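Local coordinates for protein nucleotide pyrophosphohydrolase (Bacillus cereus, PDB 5IE9) that probably hydrolyses nucleoside triphosphates to the monophosphate and pyrophosphate, as a manganese-binding, all-helical MazG-type nucleotide pyrophosphohydrolase, at residues T5-I17 against F72-E86. Residues are numbered along the deposited sequence; the frame is centred on the assembly and turned at random.
Sequences TMKDMQKEVDAYI and FVMICMANSLNIDLE
Helix-on-helix packing in the all-alpha MazG fold: helix 6-17 lies nearly at right angles (-84°) across the C-terminal half of helix 62-80, their segment axes 9.6 Å apart, and continues over the turn into helix 85-96. Ile75, Val13 and Gln10 mesh as knobs into holes. Ile75 CG2 presses on Val13 CB at 3.6 Å and also on the Gln10 backbone, while its CD1 meets Met6 CE tip to tip. Met6 is bent at chi2 and chi3, which brings the same methyl to Leu85 CD1. Both Val13 methyls approach Phe72 obliquely along its CD1-CE1 bond, CG1 lying 3.6 Å from Phe72 CE1 and CG2 near CD1; Tyr16 and Ile17 approach the end of the ring at CZ, and Cys76 SG sits over one face toward the rim. Phe96 of the second subunit meets Phe72 edge-to-face, so this apolar end adjoins the subunit interface. At the other end of the contact, Lys7 NZ forms a salt bridge to Glu86 OE1 (3.2 Å), approaching from above the carboxylate plane, and a longer, weak one to Asp84 OD2. Both acids have further partners: Asp84 OD2 bonds Thr87 OG1, and Glu86 OE2 takes the backbone N of Lys4 of the second subunit. Helix 62-80 ends in a Schellman motif with Asn82 at C-prime. Gln10, extended beyond CG, clamps the interhelical turn with both ends of its buried amide: OE1 accepts from Leu85 N at 2.9 Å, and NE2 donates to Ile83 O at 3.0 Å, with that oxygen in the Gln10 amide plane.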
ATOM      1  N   THR C   5     -23.867  -3.594  15.089  1.00 94.82           N
ATOM      2  CA  THR C   5     -22.630  -3.871  15.823  1.00 94.50           C
ATOM      3  C   THR C   5     -21.555  -4.368  14.864  1.00 91.32           C
ATOM      4  O   THR C   5     -21.875  -4.933  13.817  1.00 90.57           O
ATOM      5  CB  THR C   5     -22.825  -4.942  16.913  1.00 96.64           C
ATOM      6  OG1 THR C   5     -23.330  -6.138  16.317  1.00 96.28           O
ATOM      7  CG2 THR C   5     -23.778  -4.464  18.014  1.00101.49           C
ATOM      8  N   MET C   6     -20.289  -4.168  15.238  1.00 91.11           N
ATOM      9  CA  MET C   6     -19.136  -4.723  14.513  1.00 88.54           C
ATOM     10  C   MET C   6     -19.242  -6.252  14.395  1.00 88.22           C
ATOM     11  O   MET C   6     -18.932  -6.811  13.342  1.00 87.92           O
ATOM     12  CB  MET C   6     -17.820  -4.305  15.194  1.00 89.30           C
ATOM     13  CG  MET C   6     -16.529  -4.629  14.452  1.00 88.91           C
ATOM     14  SD  MET C   6     -16.244  -3.723  12.909  1.00 89.09           S
ATOM     15  CE  MET C   6     -16.665  -4.982  11.721  1.00 85.26           C
ATOM     16  N   LYS C   7     -19.708  -6.905  15.463  1.00 90.69           N
ATOM     17  CA  LYS C   7     -19.937  -8.352  15.476  1.00 90.28           C
ATOM     18  C   LYS C   7     -20.911  -8.803  14.392  1.00 88.50           C
ATOM     19  O   LYS C   7     -20.654  -9.802  13.716  1.00 87.71           O
ATOM     20  CB  LYS C   7     -20.404  -8.828  16.854  1.00 94.93           C
ATOM     21  CG  LYS C   7     -19.264  -9.022  17.835  1.00 98.24           C
ATOM     22  CD  LYS C   7     -19.601 -10.066  18.889  1.00105.30           C
ATOM     23  CE  LYS C   7     -18.373 -10.472  19.698  1.00109.01           C
ATOM     24  NZ  LYS C   7     -17.788  -9.361  20.503  1.00108.97           N
ATOM     25  N   ASP C   8     -22.005  -8.055  14.222  1.00 88.58           N
ATOM     26  CA  ASP C   8     -23.006  -8.331  13.182  1.00 88.49           C
ATOM     27  C   ASP C   8     -22.487  -8.108  11.757  1.00 84.71           C
ATOM     28  O   ASP C   8     -22.746  -8.932  10.879  1.00 84.26           O
ATOM     29  CB  ASP C   8     -24.289  -7.525  13.412  1.00 92.52           C
ATOM     30  CG  ASP C   8     -25.080  -7.996  14.626  1.00 97.99           C
ATOM     31  OD1 ASP C   8     -25.102  -9.214  14.923  1.00 99.52           O
ATOM     32  OD2 ASP C   8     -25.689  -7.129  15.286  1.00100.92           O
ATOM     33  N   MET C   9     -21.762  -7.007  11.533  1.00 82.17           N
ATOM     34  CA  MET C   9     -21.149  -6.713  10.224  1.00 78.24           C
ATOM     35  C   MET C   9     -20.209  -7.844   9.802  1.00 75.26           C
ATOM     36  O   MET C   9     -20.179  -8.216   8.630  1.00 72.63           O
ATOM     37  CB  MET C   9     -20.391  -5.381  10.231  1.00 78.90           C
ATOM     38  CG  MET C   9     -21.068  -4.249  10.988  1.00 82.86           C
ATOM     39  SD  MET C   9     -20.658  -2.531  10.595  1.00 85.80           S
ATOM     40  CE  MET C   9     -18.951  -2.584  10.056  1.00 83.54           C
ATOM     41  N   GLN C  10     -19.463  -8.385  10.770  1.00 75.38           N
ATOM     42  CA  GLN C  10     -18.598  -9.548  10.557  1.00 75.40           C
ATOM     43  C   GLN C  10     -19.403 -10.817  10.256  1.00 77.31           C
ATOM     44  O   GLN C  10     -19.061 -11.552   9.326  1.00 77.46           O
ATOM     45  CB  GLN C  10     -17.620  -9.750  11.729  1.00 77.24           C
ATOM     46  CG  GLN C  10     -16.550  -8.671  11.812  1.00 77.21           C
ATOM     47  CD  GLN C  10     -15.466  -8.936  12.838  1.00 81.32           C
ATOM     48  OE1 GLN C  10     -15.351  -8.218  13.830  1.00 85.32           O
ATOM     49  NE2 GLN C  10     -14.647  -9.948  12.594  1.00 83.23           N
ATOM     50  N   LYS C  11     -20.476 -11.049  11.022  1.00 79.86           N
ATOM     51  CA  LYS C  11     -21.440 -12.142  10.762  1.00 81.33           C
ATOM     52  C   LYS C  11     -22.080 -12.049   9.369  1.00 79.60           C
ATOM     53  O   LYS C  11     -22.257 -13.064   8.693  1.00 80.37           O
ATOM     54  CB  LYS C  11     -22.538 -12.184  11.841  1.00 85.32           C
ATOM     55  CG  LYS C  11     -22.155 -12.893  13.134  1.00 88.88           C
ATOM     56  CD  LYS C  11     -23.229 -12.736  14.208  1.00 93.30           C
ATOM     57  N   GLU C  12     -22.412 -10.824   8.960  1.00 78.31           N
ATOM     58  CA  GLU C  12     -23.031 -10.530   7.669  1.00 79.14           C
ATOM     59  C   GLU C  12     -22.104 -10.876   6.498  1.00 77.55           C
ATOM     60  O   GLU C  12     -22.559 -11.404   5.477  1.00 77.72           O
ATOM     61  CB  GLU C  12     -23.424  -9.054   7.619  1.00 80.90           C
ATOM     62  CG  GLU C  12     -24.399  -8.672   6.518  1.00 86.11           C
ATOM     63  CD  GLU C  12     -24.880  -7.232   6.616  1.00 89.50           C
ATOM     64  OE1 GLU C  12     -24.693  -6.597   7.677  1.00 89.26           O
ATOM     65  OE2 GLU C  12     -25.462  -6.734   5.626  1.00 93.29           O
ATOM     66  N   VAL C  13     -20.810 -10.580   6.660  1.00 75.87           N
ATOM     67  CA  VAL C  13     -19.797 -10.879   5.641  1.00 73.90           C
ATOM     68  C   VAL C  13     -19.502 -12.377   5.630  1.00 75.08           C
ATOM     69  O   VAL C  13     -19.347 -12.980   4.554  1.00 76.50           O
ATOM     70  CB  VAL C  13     -18.523 -10.029   5.827  1.00 71.85           C
ATOM     71  CG1 VAL C  13     -17.375 -10.518   4.950  1.00 71.74           C
ATOM     72  CG2 VAL C  13     -18.816  -8.572   5.514  1.00 72.32           C
ATOM     73  N   ASP C  14     -19.458 -12.968   6.824  1.00 74.86           N
ATOM     74  CA  ASP C  14     -19.273 -14.409   6.979  1.00 76.34           C
ATOM     75  C   ASP C  14     -20.384 -15.216   6.314  1.00 77.71           C
ATOM     76  O   ASP C  14     -20.117 -16.264   5.723  1.00 79.02           O
ATOM     77  CB  ASP C  14     -19.168 -14.782   8.455  1.00 79.04           C
ATOM     78  CG  ASP C  14     -18.508 -16.124   8.669  1.00 82.13           C
ATOM     79  OD1 ASP C  14     -17.400 -16.348   8.129  1.00 81.78           O
ATOM     80  OD2 ASP C  14     -19.093 -16.954   9.395  1.00 85.94           O
ATOM     81  N   ALA C  15     -21.616 -14.713   6.411  1.00 78.25           N
ATOM     82  CA  ALA C  15     -22.786 -15.335   5.780  1.00 81.14           C
ATOM     83  C   ALA C  15     -22.709 -15.284   4.247  1.00 80.50           C
ATOM     84  O   ALA C  15     -23.101 -16.242   3.573  1.00 83.74           O
ATOM     85  CB  ALA C  15     -24.071 -14.687   6.279  1.00 81.86           C
ATOM     86  N   TYR C  16     -22.194 -14.170   3.720  1.00 77.25           N
ATOM     87  CA  TYR C  16     -22.042 -13.957   2.285  1.00 76.13           C
ATOM     88  C   TYR C  16     -20.957 -14.857   1.687  1.00 76.62           C
ATOM     89  O   TYR C  16     -21.157 -15.436   0.620  1.00 79.21           O
ATOM     90  CB  TYR C  16     -21.768 -12.475   1.987  1.00 74.44           C
ATOM     91  CG  TYR C  16     -21.326 -12.191   0.566  1.00 75.44           C
ATOM     92  CD1 TYR C  16     -22.250 -12.167  -0.480  1.00 78.37           C
ATOM     93  CD2 TYR C  16     -19.975 -11.946   0.266  1.00 74.53           C
ATOM     94  CE1 TYR C  16     -21.852 -11.919  -1.786  1.00 80.40           C
ATOM     95  CE2 TYR C  16     -19.566 -11.689  -1.039  1.00 76.52           C
ATOM     96  CZ  TYR C  16     -20.511 -11.677  -2.058  1.00 79.76           C
ATOM     97  OH  TYR C  16     -20.124 -11.427  -3.353  1.00 83.46           O
ATOM     98  N   ILE C  17     -19.816 -14.960   2.369  1.00 75.01           N
ATOM     99  CA  ILE C  17     -18.711 -15.821   1.933  1.00 74.84           C
ATOM    100  C   ILE C  17     -19.081 -17.309   2.076  1.00 77.57           C
ATOM    101  O   ILE C  17     -18.729 -18.126   1.218  1.00 79.86           O
ATOM    102  CB  ILE C  17     -17.387 -15.464   2.671  1.00 73.47           C
ATOM    103  CG1 ILE C  17     -16.955 -14.004   2.386  1.00 71.88           C
ATOM    104  CG2 ILE C  17     -16.263 -16.451   2.355  1.00 75.69           C
ATOM    105  CD1 ILE C  17     -16.531 -13.668   0.962  1.00 71.26           C
ATOM    106  N   PHE C  72     -14.480  -4.095   3.842  1.00 66.77           N
ATOM    107  CA  PHE C  72     -14.963  -5.439   3.520  1.00 67.96           C
ATOM    108  C   PHE C  72     -13.829  -6.461   3.562  1.00 67.67           C
ATOM    109  O   PHE C  72     -13.974  -7.511   4.189  1.00 68.94           O
ATOM    110  CB  PHE C  72     -15.688  -5.464   2.164  1.00 68.77           C
ATOM    111  CG  PHE C  72     -16.120  -6.840   1.723  1.00 70.05           C
ATOM    112  CD1 PHE C  72     -17.277  -7.421   2.233  1.00 71.44           C
ATOM    113  CD2 PHE C  72     -15.368  -7.561   0.784  1.00 70.23           C
ATOM    114  CE1 PHE C  72     -17.681  -8.691   1.822  1.00 73.33           C
ATOM    115  CE2 PHE C  72     -15.764  -8.835   0.373  1.00 71.35           C
ATOM    116  CZ  PHE C  72     -16.923  -9.401   0.896  1.00 72.89           C
ATOM    117  N   VAL C  73     -12.710  -6.132   2.908  1.00 66.97           N
ATOM    118  CA  VAL C  73     -11.551  -7.024   2.804  1.00 66.53           C
ATOM    119  C   VAL C  73     -10.944  -7.210   4.194  1.00 67.55           C
ATOM    120  O   VAL C  73     -10.516  -8.311   4.544  1.00 69.40           O
ATOM    121  CB  VAL C  73     -10.504  -6.513   1.778  1.00 65.86           C
ATOM    122  CG1 VAL C  73      -9.318  -7.467   1.653  1.00 65.22           C
ATOM    123  CG2 VAL C  73     -11.137  -6.316   0.410  1.00 65.65           C
ATOM    124  N   MET C  74     -10.942  -6.139   4.986  1.00 67.94           N
ATOM    125  CA  MET C  74     -10.516  -6.203   6.377  1.00 68.60           C
ATOM    126  C   MET C  74     -11.345  -7.189   7.183  1.00 68.78           C
ATOM    127  O   MET C  74     -10.781  -8.008   7.912  1.00 69.09           O
ATOM    128  CB  MET C  74     -10.575  -4.832   7.019  1.00 72.78           C
ATOM    129  CG  MET C  74      -9.271  -4.081   6.905  1.00 79.10           C
ATOM    130  SD  MET C  74      -9.454  -2.389   7.482  1.00 89.46           S
ATOM    131  CE  MET C  74      -8.122  -1.672   6.533  1.00 93.19           C
ATOM    132  N   ILE C  75     -12.673  -7.112   7.034  1.00 67.58           N
ATOM    133  CA  ILE C  75     -13.593  -8.011   7.722  1.00 67.36           C
ATOM    134  C   ILE C  75     -13.322  -9.448   7.273  1.00 68.05           C
ATOM    135  O   ILE C  75     -13.219 -10.346   8.107  1.00 68.81           O
ATOM    136  CB  ILE C  75     -15.075  -7.591   7.552  1.00 68.32           C
ATOM    137  CG1 ILE C  75     -15.357  -6.320   8.368  1.00 67.71           C
ATOM    138  CG2 ILE C  75     -16.005  -8.702   8.024  1.00 69.86           C
ATOM    139  CD1 ILE C  75     -16.642  -5.592   8.020  1.00 67.88           C
ATOM    140  N   CYS C  76     -13.164  -9.638   5.964  1.00 68.13           N
ATOM    141  CA  CYS C  76     -12.757 -10.925   5.396  1.00 70.58           C
ATOM    142  C   CYS C  76     -11.479 -11.462   6.044  1.00 71.78           C
ATOM    143  O   CYS C  76     -11.460 -12.600   6.514  1.00 73.82           O
ATOM    144  CB  CYS C  76     -12.587 -10.822   3.883  1.00 69.51           C
ATOM    145  SG  CYS C  76     -14.150 -10.682   3.005  1.00 72.16           S
ATOM    146  N   MET C  77     -10.438 -10.625   6.083  1.00 71.01           N
ATOM    147  CA  MET C  77      -9.168 -10.943   6.725  1.00 71.79           C
ATOM    148  C   MET C  77      -9.406 -11.396   8.174  1.00 72.27           C
ATOM    149  O   MET C  77      -8.944 -12.470   8.579  1.00 73.27           O
ATOM    150  CB  MET C  77      -8.242  -9.720   6.646  1.00 73.48           C
ATOM    151  CG  MET C  77      -6.923  -9.812   7.405  1.00 77.27           C
ATOM    152  SD  MET C  77      -5.659 -10.730   6.512  1.00 84.37           S
ATOM    153  CE  MET C  77      -4.971  -9.455   5.454  1.00 80.80           C
ATOM    154  N   ALA C  78     -10.162 -10.591   8.922  1.00 70.48           N
ATOM    155  CA  ALA C  78     -10.421 -10.835  10.334  1.00 71.60           C
ATOM    156  C   ALA C  78     -11.218 -12.120  10.568  1.00 74.42           C
ATOM    157  O   ALA C  78     -10.920 -12.875  11.497  1.00 77.07           O
ATOM    158  CB  ALA C  78     -11.122  -9.638  10.955  1.00 70.42           C
ATOM    159  N   ASN C  79     -12.217 -12.364   9.719  1.00 74.04           N
ATOM    160  CA  ASN C  79     -13.042 -13.564   9.800  1.00 75.68           C
ATOM    161  C   ASN C  79     -12.239 -14.814   9.486  1.00 77.29           C
ATOM    162  O   ASN C  79     -12.302 -15.795  10.225  1.00 79.39           O
ATOM    163  CB  ASN C  79     -14.223 -13.469   8.845  1.00 75.91           C
ATOM    164  CG  ASN C  79     -15.269 -12.443   9.264  1.00 76.30           C
ATOM    165  OD1 ASN C  79     -16.248 -12.247   8.546  1.00 77.46           O
ATOM    166  ND2 ASN C  79     -15.079 -11.792  10.409  1.00 75.35           N
ATOM    167  N   SER C  80     -11.485 -14.750   8.385  1.00 77.66           N
ATOM    168  CA  SER C  80     -10.511 -15.770   7.964  1.00 79.48           C
ATOM    169  C   SER C  80      -9.643 -16.317   9.108  1.00 80.90           C
ATOM    170  O   SER C  80      -9.382 -17.521   9.162  1.00 82.41           O
ATOM    171  CB  SER C  80      -9.623 -15.191   6.855  1.00 78.63           C
ATOM    172  OG  SER C  80      -8.479 -15.984   6.595  1.00 82.92           O
ATOM    173  N   LEU C  81      -9.229 -15.428  10.016  1.00 80.28           N
ATOM    174  CA  LEU C  81      -8.311 -15.761  11.117  1.00 81.53           C
ATOM    175  C   LEU C  81      -8.979 -15.739  12.499  1.00 83.97           C
ATOM    176  O   LEU C  81      -8.298 -15.633  13.525  1.00 85.06           O
ATOM    177  CB  LEU C  81      -7.089 -14.824  11.097  1.00 78.36           C
ATOM    178  CG  LEU C  81      -6.335 -14.577   9.786  1.00 76.63           C
ATOM    179  CD1 LEU C  81      -5.467 -13.334   9.911  1.00 75.05           C
ATOM    180  CD2 LEU C  81      -5.510 -15.778   9.348  1.00 77.54           C
ATOM    181  N   ASN C  82     -10.310 -15.843  12.515  1.00 85.81           N
ATOM    182  CA  ASN C  82     -11.121 -15.846  13.747  1.00 88.98           C
ATOM    183  C   ASN C  82     -10.862 -14.662  14.699  1.00 87.62           C
ATOM    184  O   ASN C  82     -10.980 -14.791  15.921  1.00 90.37           O
ATOM    185  CB  ASN C  82     -11.030 -17.206  14.466  1.00 94.07           C
ATOM    186  CG  ASN C  82     -11.841 -18.291  13.774  1.00 98.35           C
ATOM    187  OD1 ASN C  82     -12.812 -18.800  14.335  1.00103.74           O
ATOM    188  ND2 ASN C  82     -11.455 -18.647  12.549  1.00 97.55           N
ATOM    189  N   ILE C  83     -10.516 -13.518  14.113  1.00 84.09           N
ATOM    190  CA  ILE C  83     -10.273 -12.274  14.844  1.00 82.44           C
ATOM    191  C   ILE C  83     -11.556 -11.438  14.913  1.00 83.01           C
ATOM    192  O   ILE C  83     -12.230 -11.220  13.895  1.00 81.25           O
ATOM    193  CB  ILE C  83      -9.113 -11.457  14.215  1.00 78.63           C
ATOM    194  CG1 ILE C  83      -7.803 -12.250  14.302  1.00 79.47           C
ATOM    195  CG2 ILE C  83      -8.961 -10.098  14.895  1.00 76.69           C
ATOM    196  CD1 ILE C  83      -6.705 -11.770  13.370  1.00 78.93           C
ATOM    197  N   ASP C  84     -11.880 -10.986  16.123  1.00 85.48           N
ATOM    198  CA  ASP C  84     -12.998 -10.079  16.350  1.00 87.08           C
ATOM    199  C   ASP C  84     -12.497  -8.637  16.374  1.00 84.15           C
ATOM    200  O   ASP C  84     -11.718  -8.268  17.258  1.00 84.45           O
ATOM    201  CB  ASP C  84     -13.718 -10.439  17.657  1.00 92.23           C
ATOM    202  CG  ASP C  84     -14.822  -9.460  18.005  1.00 95.42           C
ATOM    203  OD1 ASP C  84     -15.784  -9.312  17.213  1.00 96.88           O
ATOM    204  OD2 ASP C  84     -14.718  -8.834  19.077  1.00 97.59           O
ATOM    205  N   LEU C  85     -12.954  -7.835  15.408  1.00 81.43           N
ATOM    206  CA  LEU C  85     -12.488  -6.440  15.240  1.00 79.07           C
ATOM    207  C   LEU C  85     -12.919  -5.467  16.352  1.00 81.24           C
ATOM    208  O   LEU C  85     -12.336  -4.387  16.484  1.00 80.70           O
ATOM    209  CB  LEU C  85     -12.872  -5.877  13.864  1.00 75.62           C
ATOM    210  CG  LEU C  85     -12.216  -6.444  12.603  1.00 73.61           C
ATOM    211  CD1 LEU C  85     -12.995  -5.990  11.383  1.00 72.95           C
ATOM    212  CD2 LEU C  85     -10.745  -6.071  12.459  1.00 71.66           C
ATOM    213  N   GLU C  86     -13.937  -5.841  17.130  1.00 83.87           N
ATOM    214  CA  GLU C  86     -14.323  -5.092  18.326  1.00 85.44           C
ATOM    215  C   GLU C  86     -13.227  -5.220  19.381  1.00 85.80           C
ATOM    216  O   GLU C  86     -12.823  -4.217  19.978  1.00 85.69           O
ATOM    217  CB  GLU C  86     -15.669  -5.580  18.870  1.00 89.83           C
ATOM    218  CG  GLU C  86     -16.233  -4.757  20.027  1.00 93.39           C
ATOM    219  CD  GLU C  86     -17.555  -5.285  20.578  1.00 98.55           C
ATOM    220  OE1 GLU C  86     -18.164  -6.204  19.972  1.00 99.88           O
ATOM    221  OE2 GLU C  86     -17.995  -4.767  21.628  1.00101.21           O
TER